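Local structure of pectate lyase 1 (Juniperus ashei, 1PXZ) at residues G37-T42 with K66-I71; A87-I92 with V113-L118; N242-P247 with Q337-A342. The protein cleaves pectate weakly by calcium-dependent elimination and is the major allergen of mountain cedar pollen, built around a parallel beta-helix. All blocks are in the same frame, centred on the assembly; numbering follows the deposited sequence.

Interaction 1 (G37-T42 with K66-I71)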
# COMPACT_ATOMS: atom_id res chain seq x y z
N GLY A 37 -12.84 -5.64 -16.98
CA GLY A 37 -14.17 -6.00 -17.50
C GLY A 37 -15.12 -4.82 -17.58
O GLY A 37 -16.11 -4.85 -18.32
N GLY A 38 -14.86 -3.76 -16.82
CA GLY A 38 -15.77 -2.62 -16.75
C GLY A 38 -15.50 -1.70 -17.92
O GLY A 38 -14.70 -2.12 -18.76
N ASP A 39 -16.14 -0.53 -17.97
CA ASP A 39 -15.79 0.42 -19.01
C ASP A 39 -14.63 1.30 -18.56
O ASP A 39 -14.45 1.51 -17.36
CB ASP A 39 -16.94 1.39 -19.32
CG ASP A 39 -18.26 0.67 -19.55
OD1 ASP A 39 -18.28 -0.20 -20.44
OD2 ASP A 39 -19.25 0.99 -18.86
N PHE A 40 -13.89 1.85 -19.52
CA PHE A 40 -12.97 2.92 -19.19
C PHE A 40 -13.76 4.18 -18.82
O PHE A 40 -14.76 4.45 -19.48
CB PHE A 40 -12.03 3.24 -20.34
CG PHE A 40 -11.01 2.14 -20.62
CD1 PHE A 40 -9.99 1.90 -19.72
CD2 PHE A 40 -11.08 1.40 -21.79
CE1 PHE A 40 -9.05 0.91 -19.99
CE2 PHE A 40 -10.16 0.40 -22.05
CZ PHE A 40 -9.14 0.15 -21.14
N TYR A 41 -13.32 4.92 -17.82
CA TYR A 41 -13.89 6.18 -17.37
C TYR A 41 -12.79 7.24 -17.40
O TYR A 41 -11.73 7.09 -16.78
CB TYR A 41 -14.50 6.07 -15.96
CG TYR A 41 -15.01 7.40 -15.41
CD1 TYR A 41 -16.32 7.81 -15.66
CD2 TYR A 41 -14.22 8.25 -14.65
CE1 TYR A 41 -16.77 9.02 -15.15
CE2 TYR A 41 -14.64 9.46 -14.14
CZ TYR A 41 -15.95 9.84 -14.41
OH TYR A 41 -16.35 11.05 -13.89
N THR A 42 -13.03 8.37 -18.07
CA THR A 42 -11.97 9.37 -18.14
C THR A 42 -12.29 10.56 -17.26
O THR A 42 -13.39 11.12 -17.37
CB THR A 42 -11.72 9.84 -19.60
OG1 THR A 42 -11.37 8.71 -20.42
CG2 THR A 42 -10.58 10.84 -19.63
N LYS A 66 -21.13 0.51 -10.83
CA LYS A 66 -20.58 -0.39 -11.84
C LYS A 66 -19.04 -0.39 -11.85
O LYS A 66 -18.42 0.55 -11.37
CB LYS A 66 -21.10 -0.00 -13.22
CG LYS A 66 -20.56 1.34 -13.70
CD LYS A 66 -21.34 1.78 -14.94
CE LYS A 66 -20.43 1.87 -16.15
NZ LYS A 66 -21.16 1.78 -17.45
N ALA A 67 -18.48 -1.44 -12.43
CA ALA A 67 -17.04 -1.59 -12.58
C ALA A 67 -16.49 -0.53 -13.53
O ALA A 67 -17.00 -0.37 -14.65
CB ALA A 67 -16.66 -2.97 -13.10
N LEU A 68 -15.45 0.19 -13.10
CA LEU A 68 -14.89 1.20 -13.99
C LEU A 68 -13.36 1.20 -13.90
O LEU A 68 -12.85 0.99 -12.79
CB LEU A 68 -15.35 2.62 -13.61
CG LEU A 68 -16.81 2.97 -13.88
CD1 LEU A 68 -17.06 4.40 -13.40
CD2 LEU A 68 -17.15 2.78 -15.35
N TRP A 69 -12.73 1.46 -15.03
CA TRP A 69 -11.28 1.59 -15.08
C TRP A 69 -11.01 3.07 -15.30
O TRP A 69 -11.17 3.54 -16.44
CB TRP A 69 -10.71 0.67 -16.17
CG TRP A 69 -9.22 0.50 -16.09
CD1 TRP A 69 -8.27 1.40 -16.42
CD2 TRP A 69 -8.51 -0.68 -15.64
NE1 TRP A 69 -7.01 0.88 -16.21
CE2 TRP A 69 -7.14 -0.39 -15.73
CE3 TRP A 69 -8.93 -1.92 -15.16
CZ2 TRP A 69 -6.15 -1.31 -15.37
CZ3 TRP A 69 -7.94 -2.84 -14.80
CH2 TRP A 69 -6.59 -2.52 -14.91
N ILE A 70 -10.63 3.75 -14.23
CA ILE A 70 -10.51 5.21 -14.29
C ILE A 70 -9.13 5.67 -14.74
O ILE A 70 -8.09 5.25 -14.21
CB ILE A 70 -10.90 5.81 -12.93
CG1 ILE A 70 -12.34 5.45 -12.55
CG2 ILE A 70 -10.66 7.31 -12.87
CD1 ILE A 70 -12.61 5.55 -11.05
N ILE A 71 -9.15 6.55 -15.75
CA ILE A 71 -7.92 7.12 -16.32
C ILE A 71 -8.05 8.64 -16.40
O ILE A 71 -9.12 9.19 -16.12
CB ILE A 71 -7.63 6.60 -17.72
CG1 ILE A 71 -8.79 6.91 -18.69
CG2 ILE A 71 -7.36 5.10 -17.72
CD1 ILE A 71 -8.43 6.69 -20.14
O HOH W 1 -18.50 -0.63 -16.75
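Gly38 lies so close to Ala67 that only a bare CA fits there, Gly38 CA standing 3.3 Å from Ala67 O in a bent CA-H...O contact. The amide of Asp39 makes only a weak bond to that same oxygen. A water shares this N-H, accepting from Asp39 N while it donates to Ala67 O at 2.6 Å, and weakly to OD2 of the Asp39 carboxylate. That carboxylate oxygen is busy, since Lys66 NZ also meets Asp39 OD2 nearly head-on in a short salt bridge of 2.5 Å. The lysine chain bends at chi3 (-117°) to cross the aspartate at about a right angle. Beyond this polar entrance Asp39 O receives Trp69 N at 2.9 Å, and regular parallel pairing begins. Strand 39-43 is the terminal strand of its stack in the parallel beta-helix, resting on strand 68-72 of the following turn. Phe40 turns its edge to the five-membered ring of Trp69, an offset edge-to-face pair with centroids 5.3 Å apart; the indole nitrogen is bonded to Asp93. Tyr41 N donates to Trp69 O, and Tyr41 O accepts from Ile71 N at 2.8 Å. On the other face the Tyr41 side chain runs beside Ile70, Tyr41 CD2 lying 4.0 Å from Ile70 CG1, with CB against Leu68; its hydroxyl is held by Thr57 and Gly56. Finally Thr42 OG1 sits 3.6 Å from Ile71 CD1.

Interaction 2 (A87-I92 with V113-L118)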
# COMPACT_ATOMS: atom_id res chain seq x y z
N ALA A 87 -15.46 3.11 -4.42
CA ALA A 87 -16.31 1.93 -4.42
C ALA A 87 -15.56 0.68 -4.84
O ALA A 87 -14.43 0.68 -5.33
CB ALA A 87 -17.51 2.21 -5.34
N GLY A 88 -16.16 -0.51 -4.69
CA GLY A 88 -15.44 -1.71 -5.14
C GLY A 88 -15.45 -1.84 -6.66
O GLY A 88 -16.20 -1.11 -7.32
N HIS A 89 -14.65 -2.75 -7.19
CA HIS A 89 -14.52 -2.98 -8.63
C HIS A 89 -14.14 -1.71 -9.34
O HIS A 89 -14.75 -1.23 -10.29
CB HIS A 89 -15.83 -3.57 -9.19
CG HIS A 89 -15.98 -4.97 -8.64
ND1 HIS A 89 -16.69 -5.27 -7.51
CD2 HIS A 89 -15.43 -6.13 -9.08
CE1 HIS A 89 -16.60 -6.58 -7.28
NE2 HIS A 89 -15.85 -7.11 -8.21
N LYS A 90 -13.06 -1.09 -8.84
CA LYS A 90 -12.57 0.13 -9.46
C LYS A 90 -11.06 0.00 -9.67
O LYS A 90 -10.44 -0.59 -8.79
CB LYS A 90 -12.80 1.37 -8.59
CG LYS A 90 -14.25 1.76 -8.35
CD LYS A 90 -14.94 2.14 -9.64
CE LYS A 90 -16.43 2.40 -9.41
NZ LYS A 90 -17.12 1.08 -9.17
N THR A 91 -10.53 0.55 -10.74
CA THR A 91 -9.10 0.81 -10.90
C THR A 91 -8.95 2.33 -11.03
O THR A 91 -9.72 2.93 -11.78
CB THR A 91 -8.51 0.13 -12.14
OG1 THR A 91 -8.63 -1.28 -11.92
CG2 THR A 91 -7.04 0.49 -12.31
N ILE A 92 -8.02 2.89 -10.27
CA ILE A 92 -7.64 4.29 -10.60
C ILE A 92 -6.24 4.17 -11.17
O ILE A 92 -5.33 3.75 -10.47
CB ILE A 92 -7.77 5.19 -9.38
CG1 ILE A 92 -9.16 5.04 -8.73
CG2 ILE A 92 -7.44 6.64 -9.72
CD1 ILE A 92 -9.38 5.98 -7.55
N VAL A 113 -15.36 -2.63 0.98
CA VAL A 113 -15.40 -2.85 -0.46
C VAL A 113 -14.33 -3.87 -0.83
O VAL A 113 -13.43 -4.12 -0.01
CB VAL A 113 -15.17 -1.54 -1.24
CG1 VAL A 113 -16.31 -0.55 -1.01
CG2 VAL A 113 -13.84 -0.90 -0.87
N SER A 114 -14.39 -4.42 -2.02
CA SER A 114 -13.39 -5.32 -2.58
C SER A 114 -13.02 -4.98 -4.01
O SER A 114 -13.80 -4.27 -4.66
CB SER A 114 -13.92 -6.77 -2.64
OG SER A 114 -14.36 -7.10 -1.34
N HIS A 115 -11.88 -5.52 -4.42
CA HIS A 115 -11.45 -5.40 -5.82
C HIS A 115 -11.21 -3.95 -6.24
O HIS A 115 -11.88 -3.42 -7.13
CB HIS A 115 -12.44 -6.09 -6.78
CG HIS A 115 -12.49 -7.57 -6.51
ND1 HIS A 115 -11.50 -8.43 -6.93
CD2 HIS A 115 -13.38 -8.33 -5.83
CE1 HIS A 115 -11.79 -9.67 -6.54
NE2 HIS A 115 -12.93 -9.63 -5.87
N VAL A 116 -10.21 -3.36 -5.58
CA VAL A 116 -9.74 -2.01 -5.89
C VAL A 116 -8.24 -2.04 -6.20
O VAL A 116 -7.47 -2.54 -5.38
CB VAL A 116 -9.99 -1.02 -4.74
CG1 VAL A 116 -9.34 0.33 -5.06
CG2 VAL A 116 -11.47 -0.85 -4.44
N ILE A 117 -7.88 -1.50 -7.37
CA ILE A 117 -6.51 -1.30 -7.80
C ILE A 117 -6.19 0.20 -7.83
O ILE A 117 -6.89 0.97 -8.48
CB ILE A 117 -6.23 -1.90 -9.19
CG1 ILE A 117 -6.44 -3.43 -9.25
CG2 ILE A 117 -4.84 -1.53 -9.69
CD1 ILE A 117 -6.37 -3.96 -10.67
N LEU A 118 -5.14 0.59 -7.11
CA LEU A 118 -4.70 1.99 -7.16
C LEU A 118 -3.31 1.96 -7.77
O LEU A 118 -2.43 1.37 -7.16
CB LEU A 118 -4.68 2.65 -5.80
CG LEU A 118 -6.00 2.66 -5.04
CD1 LEU A 118 -5.79 3.16 -3.62
CD2 LEU A 118 -7.04 3.52 -5.77
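His89 and His115 occupy matching places on successive turns of a parallel beta-helix, the pectate lyase fold in which like positions stack from turn to turn. Backbone pairing comes first. Ser114 O and His115 O accept from the amides of His89 and Lys90 respectively, both at 3.1 Å. Further along, Ile117 N donates to Lys90 O, and Ile117 O receives Ile92 N at 2.9 Å, so the two strands pair in parallel. Both histidines have positive phi and psi, and this shared kink precedes the regular pairing.

Both also hold CG beside the backbone N (chi1 -69° in His89, -64° in His115), which sends the rings out side by side. Their planes are only 24° apart but slid, so that they barely overlap. What lies over the His89 face is the CB of His115, 3.9 Å from the ring centroid in a CH-pi contact. His115 ND1 is hydrogen-bonded to Met33 N.

Two further pairs lie side by side, pointing the same way. Thr91 OG1, bonded to Gly35 N, lies alongside Ile117, while Ile92 CD1 meets Leu118 CD2 at 3.8 Å on the other face, where Leu118 also packs on Met110 of strand 108-111.

The Lys90 ammonium is gripped by carbonyls of its own segment and of the preceding turn. NZ of Lys90 reaches Gly88 O at 3.0 Å, and Lys66 O and Arg64 O bind it as well; this collar would be expected to stabilise the cation. Ala87 O, by contrast, is buried without any polar partner, and Val116 CG2 presses against it at 3.4 Å.

Interaction 3 (N242-P247 with Q337-A342)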
# COMPACT_ATOMS: atom_id res chain seq x y z
N ASN A 242 11.72 -8.60 -1.23
CA ASN A 242 12.43 -7.89 -2.29
C ASN A 242 12.10 -6.39 -2.32
O ASN A 242 11.87 -5.79 -3.38
CB ASN A 242 12.11 -8.52 -3.63
CG ASN A 242 12.99 -9.74 -3.88
OD1 ASN A 242 14.03 -9.98 -3.25
ND2 ASN A 242 12.53 -10.53 -4.83
N ASN A 243 12.10 -5.79 -1.12
CA ASN A 243 12.01 -4.34 -1.03
C ASN A 243 13.39 -3.73 -0.79
O ASN A 243 14.27 -4.43 -0.28
CB ASN A 243 11.10 -3.92 0.12
CG ASN A 243 9.76 -4.63 0.14
OD1 ASN A 243 9.53 -5.64 0.81
ND2 ASN A 243 8.84 -4.03 -0.60
N ASN A 244 13.59 -2.46 -1.11
CA ASN A 244 14.88 -1.78 -0.93
C ASN A 244 14.77 -0.69 0.11
O ASN A 244 13.90 0.19 -0.01
CB ASN A 244 15.31 -1.22 -2.29
CG ASN A 244 16.77 -0.84 -2.38
OD1 ASN A 244 17.63 -1.44 -1.74
ND2 ASN A 244 17.09 0.18 -3.18
N TYR A 245 15.60 -0.69 1.15
CA TYR A 245 15.45 0.27 2.23
C TYR A 245 16.67 1.21 2.30
O TYR A 245 17.78 0.72 2.50
CB TYR A 245 15.29 -0.40 3.60
CG TYR A 245 14.02 -1.19 3.85
CD1 TYR A 245 13.90 -2.46 3.27
CD2 TYR A 245 12.99 -0.71 4.64
CE1 TYR A 245 12.76 -3.20 3.49
CE2 TYR A 245 11.83 -1.45 4.88
CZ TYR A 245 11.75 -2.71 4.28
OH TYR A 245 10.62 -3.48 4.47
N ASP A 246 16.43 2.50 2.17
CA ASP A 246 17.36 3.56 2.55
C ASP A 246 17.40 3.70 4.06
O ASP A 246 16.54 3.15 4.74
CB ASP A 246 16.92 4.91 1.96
CG ASP A 246 17.10 4.98 0.46
OD1 ASP A 246 18.20 4.62 -0.03
OD2 ASP A 246 16.15 5.39 -0.26
N PRO A 247 18.37 4.41 4.63
CA PRO A 247 18.39 4.64 6.07
C PRO A 247 17.08 5.22 6.61
O PRO A 247 16.65 6.27 6.13
CB PRO A 247 19.55 5.64 6.25
CG PRO A 247 20.47 5.32 5.10
CD PRO A 247 19.56 4.96 3.94
N GLN A 337 17.98 -3.79 -7.90
CA GLN A 337 17.60 -3.92 -9.31
C GLN A 337 16.10 -4.14 -9.48
O GLN A 337 15.49 -3.64 -10.44
CB GLN A 337 18.34 -5.08 -9.98
CG GLN A 337 19.66 -4.71 -10.62
CD GLN A 337 19.56 -3.50 -11.53
OE1 GLN A 337 19.27 -3.63 -12.72
NE2 GLN A 337 19.81 -2.32 -10.97
N LEU A 338 15.52 -4.90 -8.55
CA LEU A 338 14.11 -5.28 -8.68
C LEU A 338 13.19 -4.11 -8.38
O LEU A 338 12.01 -4.17 -8.73
CB LEU A 338 13.77 -6.45 -7.73
CG LEU A 338 14.44 -7.78 -8.08
CD1 LEU A 338 14.30 -8.78 -6.93
CD2 LEU A 338 13.88 -8.38 -9.36
N THR A 339 13.74 -3.07 -7.74
CA THR A 339 12.94 -1.92 -7.33
C THR A 339 13.33 -0.67 -8.12
O THR A 339 12.92 0.43 -7.73
CB THR A 339 13.08 -1.60 -5.84
OG1 THR A 339 14.47 -1.42 -5.50
CG2 THR A 339 12.60 -2.74 -4.94
N LYS A 340 14.12 -0.83 -9.19
CA LYS A 340 14.61 0.36 -9.89
C LYS A 340 13.47 1.18 -10.47
O LYS A 340 13.62 2.40 -10.61
CB LYS A 340 15.57 -0.05 -11.02
CG LYS A 340 14.92 -1.08 -11.94
CD LYS A 340 15.97 -1.63 -12.91
CE LYS A 340 15.81 -1.02 -14.29
NZ LYS A 340 15.30 -2.00 -15.29
N ASN A 341 12.35 0.52 -10.80
CA ASN A 341 11.23 1.30 -11.35
C ASN A 341 10.13 1.59 -10.34
O ASN A 341 8.98 1.93 -10.69
CB ASN A 341 10.67 0.53 -12.56
CG ASN A 341 11.64 0.56 -13.73
OD1 ASN A 341 12.38 1.52 -13.93
ND2 ASN A 341 11.65 -0.51 -14.52
N ALA A 342 10.44 1.48 -9.05
CA ALA A 342 9.42 1.76 -8.03
C ALA A 342 8.85 3.17 -8.19
O ALA A 342 9.56 4.08 -8.63
CB ALA A 342 9.95 1.59 -6.62
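Leu338, the last residue of the short helix 335-338, extends its CD1 branch onto the side chain of Asn242, Leu338 CD1 coming within 3.5 Å of Asn242 CG. The two side chains cross obliquely, with Leu338 CD1 also 4.0 Å from Asn242 CB, so a methyl group rests on an amide and its stem. The backbone oxygen of Leu338 is engaged elsewhere, by the side chain of Asn2 near the N terminus. Thr339 follows as the first residue to leave helical geometry, and its two branches divide the work. Thr339 OG1, placed between the backbone N and carbonyl carbon (chi1 55°), bonds with Ala335 O while touching Asn244 CB at 3.3 Å. The methyl CG2 of Thr339 reaches toward the neighbouring backbone, 3.5 Å from Asn242 O and 4.3 Å from Asn243 CA. Contact across the segments is therefore purely van der Waals, a small and mostly buried patch. The amide of Asn244 finds its partner in Gln221, which Thr339 also touches. From Thr339 the chain makes a type I beta turn closed by Ala342 N to Thr339 O at 3.0 Å, bringing Ala342 onto Gln221 as well. Beneath this cover, Asn243 stands between Asn220 and Asn266 on adjacent turns of the helix, its backbone N bonded to the side chain of Asn266: an asparagine stack at the bend between strands, a hallmark of the pectate lyase parallel beta-helix.

Interactions 1 and 2 are consecutive steps of one stack of strands: 39-43 pairs with 68-72, 68-72 with 90-93, and 90-93 with 114-119. Their centres lie 10 Å apart and they touch directly, Ile70 N lying 2.7 Å from Thr91 O. Interaction 3 sits about 31 Å from interaction 1 and 26 Å from interaction 2, centre to centre, with interactions 2 and 3 on opposite sides of the chain's centre. The three follow in series along the sequence. The first two build the beta-helix by pairing turns close in sequence, whereas the third brings the C-terminal tail back onto a turn 90 residues earlier, packing the C-terminal segment against the outside of the beta-helix.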